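Probable transcriptional regulator (PDB 2ESN) is probably a LysR-family transcriptional regulator that binds DNA through an N-terminal winged helix-turn-helix domain and senses a small ligand through its C-terminal domain. Local coordinates at residues 58-61 with 62-65; 43-46 with 47-51. All blocks are in the same frame, centred on the assembly; numbering follows the deposited sequence.

Both contacts are local, and they illustrate how a winged helix-turn-helix domain is assembled from short-range pieces. Interaction 2 comes first along the chain, as successive turns of helix 38-52; interaction 1 follows as the hairpin of strands 57-60 and 63-66. Their centres lie about 16 Å apart, within the same LysR-type helix-turn-helix domain and some 45 Å from the centre of the chain. The two meet at one side chain: Met64 CE of the hairpin packs 4.0 Å from Leu45 CD2 of the helix, and it also lies beside the Arg49 guanidinium. Met64 thus packs the wing against the helix that, by its place in the LysR fold, is probably the one that reads DNA.

Interaction 1 of 2, residues 58-61 with 62-65; sequences LRQG and NRMQ
The tight hairpin that forms the wing of this winged helix-turn-helix domain turns from Gly61 directly into Asn62, the two central residues of a type II' turn running from Gln60 to Arg63. Gly61 takes the positive phi (79°) that the first central position of such a turn requires, and at Asn62 the chain starts back, its backbone O making a weak hydrogen bond to Asn26 ND2. Arg63 closes the turn with two backbone bonds to Gln60: its O receives Gln60 N at 2.8 Å in the carbonyl plane, whereas its N approaches Gln60 O at 2.9 Å from above that carbonyl's plane. Its side chain lies beside that of Gln60, on the same face of the sheet. Met64, buried where most of its neighbours in the turn are exposed, projects from the other face. Its CG stands beside its own backbone N (chi1 -60°), and further bends at chi2 and chi3 bring SD to 3.7 Å from Arg59 CB, while the far end of the side chain meets Leu45 and Arg49 of helix 38-52. Gln65 pairs with Leu58 through reciprocal backbone bonds, the one from Gln65 N to Leu58 O nearly straight at 175°. On the face that carries Gln60, Arg63 and Gln65, Gln60 NE2 stands 4.0 Å from Gln65 CB.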
loop_
_atom_site.group_PDB
_atom_site.type_symbol
_atom_site.label_atom_id
_atom_site.label_comp_id
_atom_site.label_asym_id
_atom_site.label_seq_id
_atom_site.Cartn_x
_atom_site.Cartn_y
_atom_site.Cartn_z
ATOM N N LEU C 58 -15.033 -41.480 -20.683
ATOM C CA LEU C 58 -15.611 -42.697 -21.275
ATOM C C LEU C 58 -16.792 -42.403 -22.258
ATOM O O LEU C 58 -17.757 -41.640 -21.944
ATOM C CB LEU C 58 -16.047 -43.644 -20.161
ATOM C CG LEU C 58 -15.017 -43.834 -19.014
ATOM C CD1 LEU C 58 -15.648 -44.445 -17.727
ATOM C CD2 LEU C 58 -13.750 -44.625 -19.441
ATOM N N ARG C 59 -16.736 -43.031 -23.426
ATOM C CA ARG C 59 -17.772 -42.849 -24.422
ATOM C C ARG C 59 -19.045 -43.668 -24.141
ATOM O O ARG C 59 -18.971 -44.856 -23.869
ATOM C CB ARG C 59 -17.222 -43.146 -25.815
ATOM C CG ARG C 59 -18.209 -42.933 -26.910
ATOM C CD ARG C 59 -17.452 -42.906 -28.212
ATOM N NE ARG C 59 -17.919 -43.916 -29.152
ATOM C CZ ARG C 59 -18.306 -45.152 -28.833
ATOM N NH1 ARG C 59 -18.235 -45.595 -27.581
ATOM N NH2 ARG C 59 -18.743 -45.968 -29.780
ATOM N N GLN C 60 -20.195 -42.991 -24.142
ATOM C CA GLN C 60 -21.533 -43.629 -24.173
ATOM C C GLN C 60 -22.285 -43.027 -25.347
ATOM O O GLN C 60 -22.881 -41.936 -25.195
ATOM C CB GLN C 60 -22.366 -43.158 -23.019
ATOM C CG GLN C 60 -22.121 -43.691 -21.683
ATOM C CD GLN C 60 -23.077 -42.987 -20.744
ATOM O OE1 GLN C 60 -24.295 -43.244 -20.793
ATOM N NE2 GLN C 60 -22.558 -42.035 -19.928
ATOM N N GLY C 61 -22.244 -43.678 -26.495
ATOM C CA GLY C 61 -22.893 -43.121 -27.642
ATOM C C GLY C 61 -21.995 -42.063 -28.203
ATOM O O GLY C 61 -20.889 -42.380 -28.638
ATOM N N ASN C 62 -22.466 -40.818 -28.220
ATOM C CA ASN C 62 -21.577 -39.726 -28.486
ATOM C C ASN C 62 -21.361 -38.932 -27.220
ATOM O O ASN C 62 -20.790 -37.881 -27.266
ATOM C CB ASN C 62 -22.094 -38.835 -29.639
ATOM C CG ASN C 62 -23.388 -38.120 -29.292
ATOM O OD1 ASN C 62 -23.669 -37.834 -28.126
ATOM N ND2 ASN C 62 -24.190 -37.832 -30.313
ATOM N N ARG C 63 -21.857 -39.422 -26.087
ATOM C CA ARG C 63 -21.722 -38.674 -24.859
ATOM C C ARG C 63 -20.367 -39.035 -24.159
ATOM O O ARG C 63 -20.096 -40.181 -23.914
ATOM C CB ARG C 63 -22.911 -38.962 -23.941
ATOM C CG ARG C 63 -22.625 -38.893 -22.498
ATOM C CD ARG C 63 -23.789 -38.360 -21.692
ATOM N NE ARG C 63 -23.432 -36.985 -21.344
ATOM C CZ ARG C 63 -24.073 -35.869 -21.693
ATOM N NH1 ARG C 63 -23.537 -34.717 -21.315
ATOM N NH2 ARG C 63 -25.227 -35.896 -22.382
ATOM N N MET C 64 -19.541 -38.028 -23.866
ATOM C CA MET C 64 -18.237 -38.263 -23.247
ATOM C C MET C 64 -18.312 -37.943 -21.773
ATOM O O MET C 64 -18.458 -36.788 -21.384
ATOM C CB MET C 64 -17.130 -37.493 -24.001
ATOM C CG MET C 64 -17.025 -37.931 -25.489
ATOM S SD MET C 64 -16.415 -39.504 -25.893
ATOM C CE MET C 64 -14.733 -39.242 -25.321
ATOM N N GLN C 65 -18.236 -38.980 -20.968
ATOM C CA GLN C 65 -18.389 -38.860 -19.552
ATOM C C GLN C 65 -17.014 -38.841 -18.857
ATOM O O GLN C 65 -16.252 -39.808 -18.991
ATOM C CB GLN C 65 -19.186 -40.057 -19.043
ATOM C CG GLN C 65 -19.551 -39.953 -17.574
ATOM C CD GLN C 65 -20.418 -38.698 -17.223
ATOM O OE1 GLN C 65 -21.275 -38.235 -18.034
ATOM N NE2 GLN C 65 -20.192 -38.153 -16.007
#

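Interaction 2 of 2, residues 43-46 with 47-51; sequences HALG and RLRQG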
loop_
_atom_site.group_PDB
_atom_site.type_symbol
_atom_site.label_atom_id
_atom_site.label_comp_id
_atom_site.label_asym_id
_atom_site.label_seq_id
_atom_site.Cartn_x
_atom_site.Cartn_y
_atom_site.Cartn_z
ATOM N N HIS C 43 -6.712 -37.878 -32.028
ATOM C CA HIS C 43 -5.278 -38.065 -31.784
ATOM C C HIS C 43 -4.908 -37.263 -30.530
ATOM O O HIS C 43 -4.223 -37.774 -29.636
ATOM C CB HIS C 43 -4.431 -37.640 -33.026
ATOM C CG HIS C 43 -2.933 -37.624 -32.802
ATOM N ND1 HIS C 43 -2.249 -38.624 -32.121
ATOM C CD2 HIS C 43 -1.974 -36.774 -33.257
ATOM C CE1 HIS C 43 -0.954 -38.344 -32.102
ATOM N NE2 HIS C 43 -0.759 -37.230 -32.781
ATOM N N ALA C 44 -5.375 -36.020 -30.441
ATOM C CA ALA C 44 -4.990 -35.127 -29.329
ATOM C C ALA C 44 -5.494 -35.701 -28.035
ATOM O O ALA C 44 -4.759 -35.707 -27.023
ATOM C CB ALA C 44 -5.526 -33.719 -29.542
ATOM N N LEU C 45 -6.745 -36.202 -28.058
ATOM C CA LEU C 45 -7.318 -36.806 -26.856
ATOM C C LEU C 45 -6.482 -38.045 -26.453
ATOM O O LEU C 45 -6.297 -38.281 -25.275
ATOM C CB LEU C 45 -8.791 -37.203 -27.081
ATOM C CG LEU C 45 -9.488 -38.082 -26.027
ATOM C CD1 LEU C 45 -9.491 -37.450 -24.618
ATOM C CD2 LEU C 45 -10.975 -38.456 -26.507
ATOM N N GLY C 46 -5.990 -38.802 -27.454
ATOM C CA GLY C 46 -5.156 -39.955 -27.226
ATOM C C GLY C 46 -3.845 -39.564 -26.557
ATOM O O GLY C 46 -3.434 -40.208 -25.614
ATOM N N ARG C 47 -3.189 -38.517 -27.061
ATOM C CA ARG C 47 -1.997 -37.994 -26.433
ATOM C C ARG C 47 -2.214 -37.525 -24.973
ATOM O O ARG C 47 -1.359 -37.751 -24.113
ATOM C CB ARG C 47 -1.423 -36.866 -27.284
ATOM C CG ARG C 47 -0.968 -37.304 -28.676
ATOM C CD ARG C 47 -0.508 -36.079 -29.399
ATOM N NE ARG C 47 0.400 -35.377 -28.489
ATOM C CZ ARG C 47 0.716 -34.084 -28.566
ATOM N NH1 ARG C 47 0.228 -33.346 -29.548
ATOM N NH2 ARG C 47 1.563 -33.556 -27.683
ATOM N N LEU C 48 -3.337 -36.845 -24.710
ATOM C CA LEU C 48 -3.626 -36.358 -23.394
ATOM C C LEU C 48 -3.882 -37.557 -22.487
ATOM O O LEU C 48 -3.451 -37.542 -21.317
ATOM C CB LEU C 48 -4.831 -35.369 -23.397
ATOM C CG LEU C 48 -4.952 -34.511 -22.101
ATOM C CD1 LEU C 48 -3.601 -33.840 -21.701
ATOM C CD2 LEU C 48 -5.941 -33.441 -22.205
ATOM N N ARG C 49 -4.549 -38.607 -22.966
ATOM C CA ARG C 49 -4.758 -39.793 -22.112
ATOM C C ARG C 49 -3.399 -40.453 -21.712
ATOM O O ARG C 49 -3.237 -40.976 -20.613
ATOM C CB ARG C 49 -5.617 -40.846 -22.813
ATOM C CG ARG C 49 -7.072 -40.451 -23.025
ATOM C CD ARG C 49 -7.850 -41.484 -23.869
ATOM N NE ARG C 49 -9.312 -41.311 -23.651
ATOM C CZ ARG C 49 -10.267 -41.521 -24.560
ATOM N NH1 ARG C 49 -9.949 -41.906 -25.787
ATOM N NH2 ARG C 49 -11.546 -41.333 -24.229
ATOM N N GLN C 50 -2.458 -40.444 -22.628
ATOM C CA GLN C 50 -1.091 -40.907 -22.355
ATOM C C GLN C 50 -0.367 -39.939 -21.435
ATOM O O GLN C 50 0.240 -40.392 -20.488
ATOM C CB GLN C 50 -0.322 -41.090 -23.640
ATOM C CG GLN C 50 -0.876 -42.217 -24.536
ATOM C CD GLN C 50 -1.047 -43.523 -23.813
ATOM O OE1 GLN C 50 -0.181 -43.943 -23.072
ATOM N NE2 GLN C 50 -2.169 -44.190 -24.043
ATOM N N GLY C 51 -0.490 -38.627 -21.665
ATOM C CA GLY C 51 0.079 -37.629 -20.771
ATOM C C GLY C 51 -0.402 -37.643 -19.303
ATOM O O GLY C 51 0.342 -37.210 -18.410
HETATM O O HOH W 1 -3.908 -42.650 -25.582
#
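From His43 to Gln50 the backbone is regular alpha helix, the N-H groups of Arg47, Leu48, Arg49 and Gln50 bonding to the carbonyls of His43, Ala44, Leu45 and Gly46, the last a longer bond, Gln50 N to Gly46 O at 3.2 Å. One turn apart, Arg47 lays its methylene chain over a face of the His43 ring: CD sits 3.8 Å from the ring centroid and 26° off the normal, a CH-pi contact displaced toward the rim. A bend at chi3 (49°) then takes the guanidinium away from the ring plane, which it meets at 45°, and NH2 forms a salt bridge with Asp11. Leu45 and Arg49 make the second pair. Arg49 runs extended from CG to NE, and Leu45 CD2 lies over one face of its guanidinium, 3.7 Å from NH1. NE hydrogen-bonds to Glu55 O and NH2 to Phe57 O, which should fix the rotation of the group and tie the helix to the chain leading into the hairpin. A water donates to Gly46 O, which also receives Gln50 N, and accepts from Gln50 NE2 at 2.8 Å, linking that side chain back to the carbonyl one turn earlier. Ala44, Leu45 and Leu48 pack on helix 15-24. By its place after helix 27-34, helix 38-52 corresponds to the recognition helix of the LysR-type helix-turn-helix, which in relatives enters the DNA major groove.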